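RNA pseudouridylate synthase domain-containing protein 1 (Homo sapiens, PDB 5VBB) probably acts as a pseudouridine synthase of the RluA family, binding RNA and converting uridines in it to pseudouridine. Local coordinates at residues A101-I107 with D159-V164; L148-E152 with Q245-L250. One frame throughout, in Å; residues are numbered along the deposited sequence.

Overall arrangement
From the N terminus the chain builds a four-stranded antiparallel sheet and helices 40-47 and 80-91 before it enters strand 96-104, whose end and following turn form the first half of interaction 1. It then passes through strand 111-114 and a small three-stranded sheet before strand 146-156, the first half of interaction 2. The next strand, 159-168, comes back beside strand 96-104 and closes interaction 1; much later, residues 245-250 return to strand 146-156 and close interaction 2. The two loops therefore cross rather than nest. Strands 146-156 and 159-168 are sheet neighbours, and Lys163 pairs with Leu151, so one antiparallel sheet joins both contacts, and the first turn of helix 247-256 packs against its side chains.

Interaction 1: A101-I107 with D159-V164; sequences ALLRGHI and DPVSKV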
loop_
_atom_site.group_PDB
_atom_site.type_symbol
_atom_site.label_atom_id
_atom_site.label_comp_id
_atom_site.label_asym_id
_atom_site.label_seq_id
_atom_site.Cartn_x
_atom_site.Cartn_y
_atom_site.Cartn_z
ATOM N N ALA A 101 -0.705 4.179 -6.212
ATOM C CA ALA A 101 -2.126 4.434 -6.056
ATOM C C ALA A 101 -2.660 5.273 -7.159
ATOM O O ALA A 101 -1.905 6.023 -7.773
ATOM C CB ALA A 101 -2.399 5.136 -4.731
ATOM N N LEU A 102 -3.988 5.160 -7.404
ATOM C CA LEU A 102 -4.714 6.029 -8.287
ATOM C C LEU A 102 -5.580 6.837 -7.340
ATOM O O LEU A 102 -6.363 6.262 -6.616
ATOM C CB LEU A 102 -5.566 5.307 -9.293
ATOM C CG LEU A 102 -4.827 4.479 -10.338
ATOM C CD1 LEU A 102 -5.796 3.699 -11.188
ATOM C CD2 LEU A 102 -3.955 5.329 -11.180
ATOM N N LEU A 103 -5.385 8.158 -7.310
ATOM C CA LEU A 103 -6.075 9.061 -6.413
ATOM C C LEU A 103 -7.027 9.969 -7.178
ATOM O O LEU A 103 -6.699 10.360 -8.293
ATOM C CB LEU A 103 -5.035 9.960 -5.730
ATOM C CG LEU A 103 -3.955 9.300 -4.887
ATOM C CD1 LEU A 103 -3.191 10.368 -4.135
ATOM C CD2 LEU A 103 -4.561 8.299 -3.911
ATOM N N ARG A 104 -8.094 10.438 -6.521
ATOM C CA ARG A 104 -9.074 11.355 -7.136
ATOM C C ARG A 104 -8.478 12.737 -7.370
ATOM O O ARG A 104 -7.840 13.269 -6.476
ATOM C CB ARG A 104 -10.324 11.515 -6.246
ATOM C CG ARG A 104 -11.176 10.252 -6.076
ATOM C CD ARG A 104 -11.955 9.989 -7.318
ATOM N NE ARG A 104 -12.747 8.762 -7.280
ATOM C CZ ARG A 104 -13.200 8.146 -8.361
ATOM N NH1 ARG A 104 -12.946 8.637 -9.568
ATOM N NH2 ARG A 104 -13.877 7.011 -8.250
ATOM N N GLY A 105 -8.728 13.310 -8.551
ATOM C CA GLY A 105 -8.256 14.635 -8.935
ATOM C C GLY A 105 -6.841 14.658 -9.473
ATOM O O GLY A 105 -6.061 13.728 -9.250
ATOM N N HIS A 106 -6.504 15.740 -10.189
ATOM C CA HIS A 106 -5.178 16.008 -10.742
ATOM C C HIS A 106 -4.372 16.807 -9.705
ATOM O O HIS A 106 -4.705 17.959 -9.457
ATOM C CB HIS A 106 -5.298 16.830 -12.041
ATOM C CG HIS A 106 -5.801 16.023 -13.204
ATOM N ND1 HIS A 106 -6.202 16.628 -14.374
ATOM C CD2 HIS A 106 -5.827 14.678 -13.374
ATOM C CE1 HIS A 106 -6.548 15.642 -15.189
ATOM N NE2 HIS A 106 -6.325 14.447 -14.632
ATOM N N ILE A 107 -3.329 16.206 -9.098
ATOM C CA ILE A 107 -2.497 16.883 -8.093
ATOM C C ILE A 107 -1.499 17.724 -8.868
ATOM O O ILE A 107 -0.732 17.156 -9.641
ATOM C CB ILE A 107 -1.831 15.831 -7.186
ATOM C CG1 ILE A 107 -2.929 15.057 -6.426
ATOM C CG2 ILE A 107 -0.839 16.473 -6.212
ATOM C CD1 ILE A 107 -2.486 13.914 -5.503
ATOM N N ASP A 159 -13.081 10.041 -15.051
ATOM C CA ASP A 159 -12.925 11.052 -14.008
ATOM C C ASP A 159 -11.432 11.396 -13.792
ATOM O O ASP A 159 -10.593 10.508 -13.856
ATOM C CB ASP A 159 -13.588 10.569 -12.703
ATOM C CG ASP A 159 -15.087 10.257 -12.851
ATOM O OD1 ASP A 159 -15.763 10.936 -13.654
ATOM O OD2 ASP A 159 -15.589 9.367 -12.125
ATOM N N PRO A 160 -11.099 12.673 -13.516
ATOM C CA PRO A 160 -9.687 13.050 -13.312
ATOM C C PRO A 160 -9.054 12.354 -12.109
ATOM O O PRO A 160 -9.616 12.350 -11.013
ATOM C CB PRO A 160 -9.741 14.568 -13.106
ATOM C CG PRO A 160 -11.157 14.872 -12.805
ATOM C CD PRO A 160 -11.979 13.856 -13.457
ATOM N N VAL A 161 -7.937 11.689 -12.344
ATOM C CA VAL A 161 -7.219 11.035 -11.264
ATOM C C VAL A 161 -5.713 11.235 -11.462
ATOM O O VAL A 161 -5.230 11.471 -12.588
ATOM C CB VAL A 161 -7.517 9.507 -11.094
ATOM C CG1 VAL A 161 -8.999 9.209 -10.888
ATOM C CG2 VAL A 161 -6.916 8.686 -12.201
ATOM N N SER A 162 -4.989 11.007 -10.387
ATOM C CA SER A 162 -3.522 11.028 -10.409
ATOM C C SER A 162 -2.950 9.678 -10.045
ATOM O O SER A 162 -3.295 9.124 -9.011
ATOM C CB SER A 162 -2.972 12.052 -9.422
ATOM O OG SER A 162 -3.412 13.357 -9.754
ATOM N N LYS A 163 -2.014 9.184 -10.844
ATOM C CA LYS A 163 -1.269 8.002 -10.475
ATOM C C LYS A 163 -0.069 8.482 -9.645
ATOM O O LYS A 163 0.659 9.379 -10.086
ATOM C CB LYS A 163 -0.786 7.238 -11.698
ATOM C CG LYS A 163 -0.102 5.942 -11.294
ATOM C CD LYS A 163 0.158 5.107 -12.515
ATOM C CE LYS A 163 0.981 3.910 -12.163
ATOM N NZ LYS A 163 1.325 3.104 -13.366
ATOM N N VAL A 164 0.113 7.922 -8.429
ATOM C CA VAL A 164 1.157 8.381 -7.528
ATOM C C VAL A 164 1.977 7.262 -6.960
ATOM O O VAL A 164 1.507 6.127 -6.860
ATOM C CB VAL A 164 0.575 9.221 -6.357
ATOM C CG1 VAL A 164 -0.280 10.377 -6.863
ATOM C CG2 VAL A 164 -0.237 8.346 -5.395
HETATM O O HOH W 1 -13.939 7.327 -11.734
HETATM O O HOH W 2 -11.881 11.457 -10.018
#
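Ser162, Val161 and Val164 of strand 159-164 give up most surface to residues 101-107, forming an antiparallel ladder in the large sheet of the pseudouridine synthase domain. Ser162 bonds through its backbone to Leu103 in both directions, and Leu103 O receives its N-H in the carbonyl plane. Its side chain reaches past the strand end: with OG beside the backbone N (chi1 -61°), the hydroxyl donates to Gly105 O at 2.7 Å, on a lone pair, and accepts from Ile107 N at 2.9 Å. The hydroxyl thus ties both ends of Gly105-Ile107 to the strand, alongside the bond from Gly105 N to Pro160 O, which comes from above the carbonyl plane. Val164 pairs with Ala101, and its CG2 lies 3.8 Å from Leu103 CD1. Val161 sits tightly against the opposite strand, CB 3.0 Å from Leu103 O, while its own O approaches the His106 ring edge near the ring plane. Pro160 CB covers one face of that ring, a CH-pi contact; His106 NE2 bonds to Gly154 O. Arg104, salt-bridged through NE to Glu200, makes only a long bridge to Asp159, but one water joins them, 2.7 Å from both Arg104 NH1 and Asp159 OD2.

Interaction 2: L148-E152 with Q245-L250; sequences LVVLE and QSLDQL
Gln245 bonds twice to the backbone of residues 148-152, part of the longer, interior strand 146-156. Gln245 N donates to Leu151 O at 3.0 Å in a nearly straight bond (168°). One residue back along the strand, Gln245 NE2 reaches Val150 O, also at 3.0 Å, but the bond is bent and the oxygen lies out of the amide plane. The same NE2 donates to Ser110 O, so two carbonyls share the amide nitrogen. With CG beside the backbone N and the chain extended beyond it (chi2 170°), the glutamine arm runs back along the strand to put its amide there. On its other side this strand bulges where it pairs with strand 159-168, Leu151 and Glu152 set opposite the single residue Lys163 (a classic bulge).

The apolar contacts lie next to this polar pair. Val149 CG1, anti to its backbone N, packs against the Gln245 amide, 3.3 Å from NE2, and touches Leu250 CD1 at 3.7 Å. Leu250 CD1 also presses on Leu151 CD2 at 3.3 Å, tighter than usual for two carbons, while Leu151 CD1 touches Leu247 CD1 more loosely.

The helix carrying Leu247 and Leu250 begins with a capped end: Ser246 is the N-cap, its OG accepting a rather long bond from Gln249 N at 3.3 Å.

A leucine in place of Gln245 would probably leave Val150 O and Ser110 O without this donor, though the backbone bond to Leu151 could remain. Polar bonds thus fix the approach to the helix, while Leu247 and Leu250 add a modest apolar contact with Val149 and Leu151.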
loop_
_atom_site.group_PDB
_atom_site.type_symbol
_atom_site.label_atom_id
_atom_site.label_comp_id
_atom_site.label_asym_id
_atom_site.label_seq_id
_atom_site.Cartn_x
_atom_site.Cartn_y
_atom_site.Cartn_z
ATOM N N LEU A 148 4.621 11.825 -1.103
ATOM C CA LEU A 148 3.796 11.544 -2.293
ATOM C C LEU A 148 4.489 12.151 -3.508
ATOM O O LEU A 148 4.711 13.361 -3.531
ATOM C CB LEU A 148 2.409 12.188 -2.103
ATOM C CG LEU A 148 1.338 12.015 -3.190
ATOM C CD1 LEU A 148 -0.039 12.170 -2.611
ATOM C CD2 LEU A 148 1.469 13.054 -4.349
ATOM N N VAL A 149 4.711 11.354 -4.544
ATOM C CA VAL A 149 5.292 11.786 -5.819
ATOM C C VAL A 149 4.237 11.513 -6.931
ATOM O O VAL A 149 3.802 10.364 -7.132
ATOM C CB VAL A 149 6.633 11.040 -6.094
ATOM C CG1 VAL A 149 7.230 11.447 -7.437
ATOM C CG2 VAL A 149 7.645 11.303 -4.979
ATOM N N VAL A 150 3.894 12.541 -7.689
ATOM C CA VAL A 150 2.914 12.403 -8.759
ATOM C C VAL A 150 3.602 11.801 -9.988
ATOM O O VAL A 150 4.577 12.360 -10.459
ATOM C CB VAL A 150 2.217 13.735 -9.085
ATOM C CG1 VAL A 150 1.189 13.552 -10.176
ATOM C CG2 VAL A 150 1.547 14.331 -7.853
ATOM N N LEU A 151 3.090 10.661 -10.495
ATOM C CA LEU A 151 3.669 9.983 -11.646
ATOM C C LEU A 151 2.995 10.425 -12.925
ATOM O O LEU A 151 3.664 10.727 -13.916
ATOM C CB LEU A 151 3.536 8.477 -11.491
ATOM C CG LEU A 151 4.194 7.882 -10.282
ATOM C CD1 LEU A 151 3.765 6.432 -10.129
ATOM C CD2 LEU A 151 5.720 8.101 -10.310
ATOM N N GLU A 152 1.655 10.437 -12.929
ATOM C CA GLU A 152 0.897 10.770 -14.125
ATOM C C GLU A 152 -0.447 11.363 -13.781
ATOM O O GLU A 152 -0.981 11.096 -12.715
ATOM C CB GLU A 152 0.616 9.466 -14.963
ATOM C CG GLU A 152 1.752 8.926 -15.843
ATOM C CD GLU A 152 1.479 7.621 -16.582
ATOM O OE1 GLU A 152 0.987 6.683 -15.923
ATOM O OE2 GLU A 152 1.749 7.528 -17.804
ATOM N N GLN A 245 6.390 12.075 -13.911
ATOM C CA GLN A 245 7.657 11.452 -13.499
ATOM C C GLN A 245 7.723 10.004 -13.912
ATOM O O GLN A 245 6.704 9.346 -14.060
ATOM C CB GLN A 245 7.847 11.610 -11.967
ATOM C CG GLN A 245 8.312 13.006 -11.633
ATOM C CD GLN A 245 8.310 13.366 -10.174
ATOM O OE1 GLN A 245 9.381 13.402 -9.519
ATOM N NE2 GLN A 245 7.127 13.822 -9.702
ATOM N N SER A 246 8.946 9.511 -14.070
ATOM C CA SER A 246 9.220 8.141 -14.483
ATOM C C SER A 246 9.246 7.210 -13.262
ATOM O O SER A 246 10.093 7.385 -12.392
ATOM C CB SER A 246 10.580 8.073 -15.174
ATOM O OG SER A 246 10.998 6.731 -15.350
ATOM N N LEU A 247 8.416 6.165 -13.260
ATOM C CA LEU A 247 8.440 5.189 -12.173
ATOM C C LEU A 247 9.717 4.360 -12.166
ATOM O O LEU A 247 10.181 4.015 -11.083
ATOM C CB LEU A 247 7.214 4.276 -12.262
ATOM C CG LEU A 247 7.019 3.247 -11.168
ATOM C CD1 LEU A 247 7.019 3.897 -9.771
ATOM C CD2 LEU A 247 5.733 2.515 -11.398
ATOM N N ASP A 248 10.277 4.013 -13.346
ATOM C CA ASP A 248 11.526 3.238 -13.409
ATOM C C ASP A 248 12.636 3.989 -12.702
ATOM O O ASP A 248 13.372 3.403 -11.911
ATOM C CB ASP A 248 11.973 2.994 -14.859
ATOM C CG ASP A 248 11.161 1.993 -15.641
ATOM O OD1 ASP A 248 10.634 1.046 -15.023
ATOM O OD2 ASP A 248 11.111 2.113 -16.886
ATOM N N GLN A 249 12.771 5.303 -12.998
ATOM C CA GLN A 249 13.769 6.125 -12.362
ATOM C C GLN A 249 13.552 6.248 -10.861
ATOM O O GLN A 249 14.527 6.225 -10.101
ATOM C CB GLN A 249 13.779 7.526 -12.998
ATOM C CG GLN A 249 14.228 7.521 -14.466
ATOM C CD GLN A 249 15.723 7.426 -14.578
ATOM O OE1 GLN A 249 16.298 6.345 -14.629
ATOM N NE2 GLN A 249 16.398 8.551 -14.517
ATOM N N LEU A 250 12.286 6.400 -10.426
ATOM C CA LEU A 250 12.003 6.497 -9.001
ATOM C C LEU A 250 12.302 5.187 -8.310
ATOM O O LEU A 250 12.765 5.223 -7.183
ATOM C CB LEU A 250 10.560 6.950 -8.730
ATOM C CG LEU A 250 10.288 8.401 -9.119
ATOM C CD1 LEU A 250 8.827 8.632 -9.253
ATOM C CD2 LEU A 250 10.888 9.378 -8.110
#